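Local coordinates for protein Protease/Reverse transcriptase/ribonuclease H (Eastern chimpanzee simian foamy virus, PDB 7KSF) that joins aspartic protease, reverse transcriptase and ribonuclease H modules in one polyprotein, copying viral RNA into DNA and probably cleaving viral precursor proteins, at residues Leu235-Lys244 with Lys361-Thr369; Gln587-Asp595 with Ile656-Asp665. The protein carries 1 engineered substitution. All blocks are in the same frame, centred on the assembly; numbering follows the deposited sequence.

Interaction 1: Leu235-Lys244 with Lys361-Thr369; sequences LATIVRQKYK and KEGRGLTDT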
loop_
_atom_site.group_PDB
_atom_site.type_symbol
_atom_site.label_atom_id
_atom_site.label_comp_id
_atom_site.label_asym_id
_atom_site.label_seq_id
_atom_site.Cartn_x
_atom_site.Cartn_y
_atom_site.Cartn_z
ATOM N N LEU A 235 -10.521 8.797 9.046
ATOM C CA LEU A 235 -10.507 9.455 7.743
ATOM C C LEU A 235 -11.351 10.721 7.712
ATOM O O LEU A 235 -11.166 11.550 6.817
ATOM C CB LEU A 235 -10.986 8.485 6.662
ATOM C CG LEU A 235 -10.091 7.275 6.388
ATOM C CD1 LEU A 235 -10.748 6.347 5.386
ATOM C CD2 LEU A 235 -8.723 7.707 5.894
ATOM N N ALA A 236 -12.273 10.890 8.661
ATOM C CA ALA A 236 -13.117 12.080 8.681
ATOM C C ALA A 236 -12.380 13.280 9.267
ATOM O O ALA A 236 -12.545 14.406 8.785
ATOM C CB ALA A 236 -14.397 11.800 9.472
ATOM N N THR A 237 -11.559 13.058 10.288
ATOM C CA THR A 237 -10.869 14.131 10.993
ATOM C C THR A 237 -9.536 14.514 10.367
ATOM O O THR A 237 -8.853 15.391 10.899
ATOM C CB THR A 237 -10.634 13.734 12.456
ATOM O OG1 THR A 237 -9.945 12.483 12.501
ATOM C CG2 THR A 237 -11.951 13.600 13.192
ATOM N N ILE A 238 -9.146 13.867 9.266
ATOM C CA ILE A 238 -7.841 14.127 8.668
ATOM C C ILE A 238 -7.753 15.585 8.222
ATOM O O ILE A 238 -8.759 16.292 8.089
ATOM C CB ILE A 238 -7.568 13.190 7.485
ATOM C CG1 ILE A 238 -8.600 13.434 6.383
ATOM C CG2 ILE A 238 -7.594 11.747 7.939
ATOM C CD1 ILE A 238 -8.398 12.599 5.159
ATOM N N VAL A 239 -6.519 16.041 8.006
ATOM C CA VAL A 239 -6.239 17.397 7.543
ATOM C C VAL A 239 -5.184 17.291 6.451
ATOM O O VAL A 239 -4.012 17.034 6.744
ATOM C CB VAL A 239 -5.747 18.324 8.667
ATOM C CG1 VAL A 239 -5.392 19.702 8.098
ATOM C CG2 VAL A 239 -6.787 18.453 9.761
ATOM N N ARG A 240 -5.587 17.538 5.201
ATOM C CA ARG A 240 -4.638 17.461 4.056
ATOM C C ARG A 240 -3.992 18.833 3.824
ATOM O O ARG A 240 -4.712 19.759 3.402
ATOM C CB ARG A 240 -5.362 16.977 2.796
ATOM C CG ARG A 240 -4.900 15.617 2.297
ATOM C CD ARG A 240 -6.047 14.763 1.792
ATOM N NE ARG A 240 -7.204 15.561 1.405
ATOM C CZ ARG A 240 -7.908 15.374 0.295
ATOM N NH1 ARG A 240 -7.575 14.410 -0.547
ATOM N NH2 ARG A 240 -8.944 16.151 0.032
ATOM N N GLN A 241 -2.685 18.953 4.093
ATOM C CA GLN A 241 -1.963 20.203 3.889
ATOM C C GLN A 241 -1.064 20.104 2.661
ATOM O O GLN A 241 -1.337 19.317 1.746
ATOM C CB GLN A 241 -1.144 20.561 5.126
ATOM C CG GLN A 241 -1.959 20.661 6.413
ATOM C CD GLN A 241 -2.446 22.070 6.702
ATOM O OE1 GLN A 241 -1.678 22.922 7.146
ATOM N NE2 GLN A 241 -3.727 22.323 6.448
ATOM N N LYS A 242 0.001 20.910 2.623
ATOM C CA LYS A 242 0.863 20.946 1.446
ATOM C C LYS A 242 1.603 19.625 1.273
ATOM O O LYS A 242 1.395 18.904 0.292
ATOM C CB LYS A 242 1.843 22.115 1.549
ATOM C CG LYS A 242 2.675 22.330 0.296
ATOM C CD LYS A 242 3.544 23.570 0.426
ATOM C CE LYS A 242 4.462 23.762 -0.776
ATOM N NZ LYS A 242 5.434 24.868 -0.538
ATOM N N TYR A 243 2.471 19.288 2.221
ATOM C CA TYR A 243 3.230 18.048 2.176
ATOM C C TYR A 243 2.578 16.998 3.066
ATOM O O TYR A 243 1.948 17.316 4.078
ATOM C CB TYR A 243 4.678 18.269 2.619
ATOM C CG TYR A 243 5.388 19.374 1.877
ATOM C CD1 TYR A 243 5.487 20.646 2.422
ATOM C CD2 TYR A 243 5.963 19.149 0.635
ATOM C CE1 TYR A 243 6.134 21.660 1.754
ATOM C CE2 TYR A 243 6.612 20.161 -0.046
ATOM C CZ TYR A 243 6.697 21.415 0.519
ATOM O OH TYR A 243 7.341 22.427 -0.152
ATOM N N LYS A 244 2.733 15.738 2.674
ATOM C CA LYS A 244 2.177 14.615 3.412
ATOM C C LYS A 244 3.254 13.556 3.610
ATOM O O LYS A 244 4.043 13.288 2.701
ATOM C CB LYS A 244 0.971 14.019 2.682
ATOM C CG LYS A 244 -0.183 14.995 2.544
ATOM C CD LYS A 244 -0.817 14.905 1.176
ATOM C CE LYS A 244 -1.755 16.073 0.937
ATOM N NZ LYS A 244 -2.231 16.102 -0.467
ATOM N N LYS A 361 -3.943 10.140 -1.211
ATOM C CA LYS A 361 -4.474 11.400 -0.710
ATOM C C LYS A 361 -3.760 12.565 -1.380
ATOM O O LYS A 361 -2.558 12.758 -1.182
ATOM C CB LYS A 361 -4.330 11.474 0.807
ATOM C CG LYS A 361 -4.862 10.240 1.510
ATOM C CD LYS A 361 -5.253 10.535 2.941
ATOM C CE LYS A 361 -6.135 9.431 3.495
ATOM N NZ LYS A 361 -6.671 9.783 4.836
ATOM N N GLU A 362 -4.508 13.348 -2.158
ATOM C CA GLU A 362 -3.972 14.493 -2.876
ATOM C C GLU A 362 -4.812 15.723 -2.568
ATOM O O GLU A 362 -6.008 15.624 -2.285
ATOM C CB GLU A 362 -3.940 14.234 -4.389
ATOM C CG GLU A 362 -3.243 15.312 -5.200
ATOM C CD GLU A 362 -3.245 15.015 -6.682
ATOM O OE1 GLU A 362 -3.469 13.843 -7.052
ATOM O OE2 GLU A 362 -3.032 15.952 -7.478
ATOM N N GLY A 363 -4.172 16.890 -2.619
ATOM C CA GLY A 363 -4.863 18.138 -2.380
ATOM C C GLY A 363 -4.961 18.482 -0.905
ATOM O O GLY A 363 -4.325 17.877 -0.037
ATOM N N ARG A 364 -5.784 19.488 -0.627
ATOM C CA ARG A 364 -6.023 19.979 0.727
ATOM C C ARG A 364 -7.517 19.884 1.026
ATOM O O ARG A 364 -8.208 20.901 1.127
ATOM C CB ARG A 364 -5.513 21.415 0.895
ATOM C CG ARG A 364 -4.044 21.613 0.584
ATOM C CD ARG A 364 -3.607 23.022 0.949
ATOM N NE ARG A 364 -2.246 23.311 0.513
ATOM C CZ ARG A 364 -1.601 24.441 0.781
ATOM N NH1 ARG A 364 -2.189 25.392 1.494
ATOM N NH2 ARG A 364 -0.362 24.620 0.343
ATOM N N GLY A 365 -7.853 18.715 1.291
ATOM C CA GLY A 365 -9.254 18.516 1.595
ATOM C C GLY A 365 -9.461 17.723 2.866
ATOM O O GLY A 365 -8.877 16.648 3.032
ATOM N N LEU A 366 -10.284 18.247 3.778
ATOM C CA LEU A 366 -10.556 17.526 5.017
ATOM C C LEU A 366 -11.286 16.216 4.739
ATOM O O LEU A 366 -11.049 15.208 5.413
ATOM C CB LEU A 366 -11.360 18.409 5.970
ATOM C CG LEU A 366 -11.612 17.910 7.395
ATOM C CD1 LEU A 366 -11.610 19.073 8.372
ATOM C CD2 LEU A 366 -12.931 17.160 7.476
ATOM N N THR A 367 -12.166 16.210 3.742
ATOM C CA THR A 367 -12.902 15.025 3.331
ATOM C C THR A 367 -12.403 14.556 1.970
ATOM O O THR A 367 -12.201 15.367 1.061
ATOM C CB THR A 367 -14.406 15.308 3.259
ATOM O OG1 THR A 367 -14.863 15.763 4.538
ATOM C CG2 THR A 367 -15.177 14.054 2.860
ATOM N N ASP A 368 -12.208 13.246 1.836
ATOM C CA ASP A 368 -11.728 12.691 0.581
ATOM C C ASP A 368 -12.741 12.917 -0.532
ATOM O O ASP A 368 -13.952 12.778 -0.333
ATOM C CB ASP A 368 -11.448 11.197 0.737
ATOM C CG ASP A 368 -10.546 10.898 1.911
ATOM O OD1 ASP A 368 -9.793 9.906 1.848
ATOM O OD2 ASP A 368 -10.591 11.661 2.897
ATOM N N THR A 369 -12.237 13.271 -1.710
ATOM C CA THR A 369 -13.059 13.451 -2.894
ATOM C C THR A 369 -12.642 12.443 -3.954
ATOM O O THR A 369 -11.458 12.104 -4.075
ATOM C CB THR A 369 -12.944 14.873 -3.444
ATOM O OG1 THR A 369 -11.572 15.163 -3.746
ATOM C CG2 THR A 369 -13.454 15.875 -2.422
#

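Interaction 2: Gln587-Asp595 with Ile656-Asp665; sequences QYEGVFYTD and IPGPVLVITD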
loop_
_atom_site.group_PDB
_atom_site.type_symbol
_atom_site.label_atom_id
_atom_site.label_comp_id
_atom_site.label_asym_id
_atom_site.label_seq_id
_atom_site.Cartn_x
_atom_site.Cartn_y
_atom_site.Cartn_z
ATOM N N GLN A 587 6.438 20.787 -14.884
ATOM C CA GLN A 587 6.421 19.927 -13.705
ATOM C C GLN A 587 6.937 18.523 -13.997
ATOM O O GLN A 587 7.350 17.825 -13.063
ATOM C CB GLN A 587 5.006 19.849 -13.126
ATOM C CG GLN A 587 4.016 19.064 -13.973
ATOM C CD GLN A 587 2.675 18.877 -13.288
ATOM O OE1 GLN A 587 2.020 17.846 -13.444
ATOM N NE2 GLN A 587 2.257 19.880 -12.523
ATOM N N TYR A 588 6.927 18.093 -15.258
ATOM C CA TYR A 588 7.438 16.772 -15.598
ATOM C C TYR A 588 8.942 16.707 -15.368
ATOM O O TYR A 588 9.671 17.667 -15.631
ATOM C CB TYR A 588 7.116 16.429 -17.053
ATOM C CG TYR A 588 5.678 16.034 -17.302
ATOM C CD1 TYR A 588 4.780 16.926 -17.873
ATOM C CD2 TYR A 588 5.219 14.765 -16.972
ATOM C CE1 TYR A 588 3.464 16.569 -18.104
ATOM C CE2 TYR A 588 3.905 14.396 -17.200
ATOM C CZ TYR A 588 3.033 15.303 -17.766
ATOM O OH TYR A 588 1.725 14.939 -17.994
ATOM N N GLU A 589 9.404 15.560 -14.867
ATOM C CA GLU A 589 10.840 15.378 -14.672
ATOM C C GLU A 589 11.567 15.244 -16.001
ATOM O O GLU A 589 12.712 15.697 -16.129
ATOM C CB GLU A 589 11.100 14.152 -13.798
ATOM C CG GLU A 589 12.563 13.934 -13.458
ATOM C CD GLU A 589 12.797 12.648 -12.697
ATOM O OE1 GLU A 589 11.858 11.827 -12.615
ATOM O OE2 GLU A 589 13.918 12.453 -12.182
ATOM N N GLY A 590 10.929 14.635 -16.996
ATOM C CA GLY A 590 11.540 14.473 -18.301
ATOM C C GLY A 590 10.601 14.781 -19.450
ATOM O O GLY A 590 9.410 14.469 -19.390
ATOM N N VAL A 591 11.133 15.398 -20.502
ATOM C CA VAL A 591 10.371 15.739 -21.697
ATOM C C VAL A 591 11.069 15.107 -22.894
ATOM O O VAL A 591 12.280 15.284 -23.077
ATOM C CB VAL A 591 10.242 17.262 -21.877
ATOM C CG1 VAL A 591 9.534 17.587 -23.182
ATOM C CG2 VAL A 591 9.499 17.869 -20.698
ATOM N N PHE A 592 10.310 14.368 -23.697
ATOM C CA PHE A 592 10.843 13.639 -24.842
ATOM C C PHE A 592 10.180 14.151 -26.112
ATOM O O PHE A 592 8.975 13.961 -26.311
ATOM C CB PHE A 592 10.623 12.135 -24.679
ATOM C CG PHE A 592 11.639 11.467 -23.800
ATOM C CD1 PHE A 592 12.772 10.887 -24.346
ATOM C CD2 PHE A 592 11.462 11.419 -22.427
ATOM C CE1 PHE A 592 13.711 10.271 -23.541
ATOM C CE2 PHE A 592 12.398 10.802 -21.616
ATOM C CZ PHE A 592 13.523 10.227 -22.173
ATOM N N TYR A 593 10.962 14.806 -26.963
ATOM C CA TYR A 593 10.491 15.232 -28.273
ATOM C C TYR A 593 10.864 14.172 -29.302
ATOM O O TYR A 593 12.005 13.700 -29.327
ATOM C CB TYR A 593 11.097 16.580 -28.665
ATOM C CG TYR A 593 10.805 17.703 -27.701
ATOM C CD1 TYR A 593 9.601 18.390 -27.748
ATOM C CD2 TYR A 593 11.741 18.081 -26.749
ATOM C CE1 TYR A 593 9.332 19.419 -26.867
ATOM C CE2 TYR A 593 11.483 19.106 -25.864
ATOM C CZ TYR A 593 10.278 19.773 -25.927
ATOM O OH TYR A 593 10.014 20.799 -25.049
ATOM N N THR A 594 9.903 13.798 -30.141
ATOM C CA THR A 594 10.128 12.795 -31.169
ATOM C C THR A 594 9.668 13.316 -32.521
ATOM O O THR A 594 8.898 14.277 -32.615
ATOM C CB THR A 594 9.399 11.476 -30.861
ATOM O OG1 THR A 594 7.985 11.707 -30.814
ATOM C CG2 THR A 594 9.868 10.903 -29.533
ATOM N N ASP A 595 10.153 12.656 -33.567
ATOM C CA ASP A 595 9.810 12.983 -34.945
ATOM C C ASP A 595 10.352 11.877 -35.841
ATOM O O ASP A 595 11.102 11.005 -35.396
ATOM C CB ASP A 595 10.371 14.349 -35.353
ATOM C CG ASP A 595 9.795 14.851 -36.660
ATOM O OD1 ASP A 595 10.340 14.489 -37.725
ATOM O OD2 ASP A 595 8.798 15.599 -36.625
ATOM N N ILE A 656 14.224 6.334 -15.549
ATOM C CA ILE A 656 13.972 7.524 -14.743
ATOM C C ILE A 656 12.647 7.349 -14.011
ATOM O O ILE A 656 11.578 7.538 -14.611
ATOM C CB ILE A 656 13.969 8.791 -15.611
ATOM C CG1 ILE A 656 15.276 8.903 -16.402
ATOM C CG2 ILE A 656 13.740 10.023 -14.750
ATOM C CD1 ILE A 656 16.520 8.941 -15.537
ATOM N N PRO A 657 12.662 6.990 -12.727
ATOM C CA PRO A 657 11.402 6.839 -11.986
ATOM C C PRO A 657 10.756 8.175 -11.654
ATOM O O PRO A 657 11.071 8.782 -10.625
ATOM C CB PRO A 657 11.828 6.090 -10.717
ATOM C CG PRO A 657 13.258 6.486 -10.524
ATOM C CD PRO A 657 13.835 6.650 -11.903
ATOM N N GLY A 658 9.854 8.640 -12.515
ATOM C CA GLY A 658 9.184 9.901 -12.303
ATOM C C GLY A 658 8.268 10.284 -13.448
ATOM O O GLY A 658 8.131 9.559 -14.439
ATOM N N PRO A 659 7.612 11.439 -13.327
ATOM C CA PRO A 659 6.676 11.881 -14.375
ATOM C C PRO A 659 7.422 12.366 -15.611
ATOM O O PRO A 659 8.277 13.251 -15.530
ATOM C CB PRO A 659 5.899 13.017 -13.699
ATOM C CG PRO A 659 6.853 13.553 -12.683
ATOM C CD PRO A 659 7.637 12.367 -12.183
ATOM N N VAL A 660 7.086 11.785 -16.762
ATOM C CA VAL A 660 7.698 12.142 -18.031
ATOM C C VAL A 660 6.599 12.368 -19.061
ATOM O O VAL A 660 5.446 11.975 -18.875
ATOM C CB VAL A 660 8.688 11.066 -18.528
ATOM C CG1 VAL A 660 9.920 11.031 -17.635
ATOM C CG2 VAL A 660 8.014 9.707 -18.563
ATOM N N LEU A 661 6.977 13.014 -20.163
ATOM C CA LEU A 661 6.040 13.372 -21.217
ATOM C C LEU A 661 6.715 13.206 -22.570
ATOM O O LEU A 661 7.782 13.777 -22.808
ATOM C CB LEU A 661 5.540 14.813 -21.042
ATOM C CG LEU A 661 4.686 15.406 -22.163
ATOM C CD1 LEU A 661 3.438 14.573 -22.397
ATOM C CD2 LEU A 661 4.318 16.847 -21.837
ATOM N N VAL A 662 6.091 12.425 -23.450
ATOM C CA VAL A 662 6.596 12.195 -24.798
ATOM C C VAL A 662 5.700 12.938 -25.778
ATOM O O VAL A 662 4.482 13.027 -25.588
ATOM C CB VAL A 662 6.660 10.690 -25.134
ATOM C CG1 VAL A 662 7.395 10.461 -26.447
ATOM C CG2 VAL A 662 7.326 9.920 -24.006
ATOM N N ILE A 663 6.309 13.479 -26.831
ATOM C CA ILE A 663 5.621 14.338 -27.787
ATOM C C ILE A 663 5.883 13.818 -29.194
ATOM O O ILE A 663 7.035 13.570 -29.563
ATOM C CB ILE A 663 6.071 15.805 -27.663
ATOM C CG1 ILE A 663 5.734 16.356 -26.273
ATOM C CG2 ILE A 663 5.435 16.658 -28.750
ATOM C CD1 ILE A 663 6.842 16.191 -25.251
ATOM N N THR A 664 4.818 13.666 -29.977
ATOM C CA THR A 664 4.913 13.186 -31.348
ATOM C C THR A 664 4.424 14.257 -32.310
ATOM O O THR A 664 3.381 14.880 -32.085
ATOM C CB THR A 664 4.087 11.915 -31.554
ATOM O OG1 THR A 664 4.252 11.043 -30.431
ATOM C CG2 THR A 664 4.538 11.195 -32.813
ATOM N N ASP A 665 5.179 14.465 -33.391
ATOM C CA ASP A 665 4.701 15.331 -34.461
ATOM C C ASP A 665 3.506 14.716 -35.182
ATOM O O ASP A 665 2.681 15.444 -35.748
ATOM C CB ASP A 665 5.834 15.615 -35.446
ATOM C CG ASP A 665 5.419 16.556 -36.557
ATOM O OD1 ASP A 665 4.596 17.458 -36.299
ATOM O OD2 ASP A 665 5.919 16.393 -37.689
#

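Interaction 1: Leu235-Lys244 with Lys361-Thr369
Arg240 lies across the backbone of Lys361-Gly365, its nearest CA neighbour there being Arg364, and it buries more surface against the loop than any other residue of the contact. From the root outward, CB sits 3.1 Å from Gly363 O, and CG keeps beside the same oxygen. CD then passes over Lys361 CB at 3.8 Å, the two side chains crossing at about a right angle. Bends at chi2 (141°) and chi3 (22°) keep the chain folded along the loop and bring NE to Gly365 O, to which it donates at 2.6 Å. This bond uses a lone pair in the carbonyl plane, but it is not straight (136° at the hydrogen), and the oxygen lies out of the guanidinium plane. At the tip, NH2 lies 3.0 Å from Gly365 O. NH1 comes within 2.6 Å of Glu362 O, yet that oxygen stands over a face of the guanidinium group, so the angle is too poor for a hydrogen bond. Asp368 CA covers the opposite face.

Lys244 reaches the same bend of the loop from the next strand: its NZ donates to Gly363 O at 2.8 Å and, weakly, to Lys361 O. A further bond to Lys350 O fixes this amine among three backbone carbonyls. Elsewhere aliphatic groups meet polar atoms: Ile238 and Lys361 approach tip to tip, the CD1 methyl near NZ, and Leu366 CD2 lies near Ala236 O.

Helix 231-237 brings Ala236 to Leu366 of the loop, whereas strand 243-249 supplies Lys244 from an antiparallel sheet consistent with the palm of a reverse transcriptase. In that sheet Tyr313 of strand 311-316 touches both Arg240 and Lys244, and Leu235, on helix 231-237, packs on Ile507 of helix 494-513.

Interaction 2: Gln587-Asp595 with Ile656-Asp665
The central parallel pair of the ribonuclease H sheet is formed by strands 590-595 and 660-664, whose axes approach to 4.7 Å at 13°. Gly590 pairs with Val660 and Tyr593 with Ile663, and backbone bonds run alternately: Leu661 N to Gly590 O (2.9 Å), Phe592 N to Leu661 O (2.7 Å), Ile663 N to Phe592 O (2.8 Å). Thr594 N closes the ladder on Ile663 O.

Before the strands begin, Tyr588 lays its ring beside the second strand: Leu661 CB stands 3.8 Å from the ring centroid and only 7° off the normal, a CH-pi contact over the face. Val591 CG1 meets Ile663 CD1 at 3.7 Å on the side covered by helix 727-744. Phe592 and Val662 point to the other side.

Past Thr594 and Thr664, the side chains of Asp595 and Asp665 lie alongside each other, OD2 to OD2 3.2 Å, with carboxylate planes 18° apart. The Asp595 side chain is close to the calcium ion coordinated by Gly596 and Glu642. With Glu642 of helix 638-654 and Asp736 of helix 727-744, both aspartates are consistent with the DEDD metal site of the ribonuclease H fold, strand order 3-2-1-4-5.

Interaction 1 belongs to the reverse transcriptase part of the chain and interaction 2 to the ribonuclease H part, and their segments lie on different helices, strands and sheets. The two contacts do not touch: their centres are 29 Å apart and their nearest atoms about 8 Å. The summed buried surfaces are nearly equal, about 810 Å² each, but spent differently. In 235-244 with 361-369, five of fifteen touching residues are buried, and basic side chains grip the carbonyls of an irregular loop. In 587-595 with 656-665, thirteen of nineteen are buried, and regular main-chain pairing carries apolar side chains on both faces. Acidic groups collect beside a metal ion in the second contact alone.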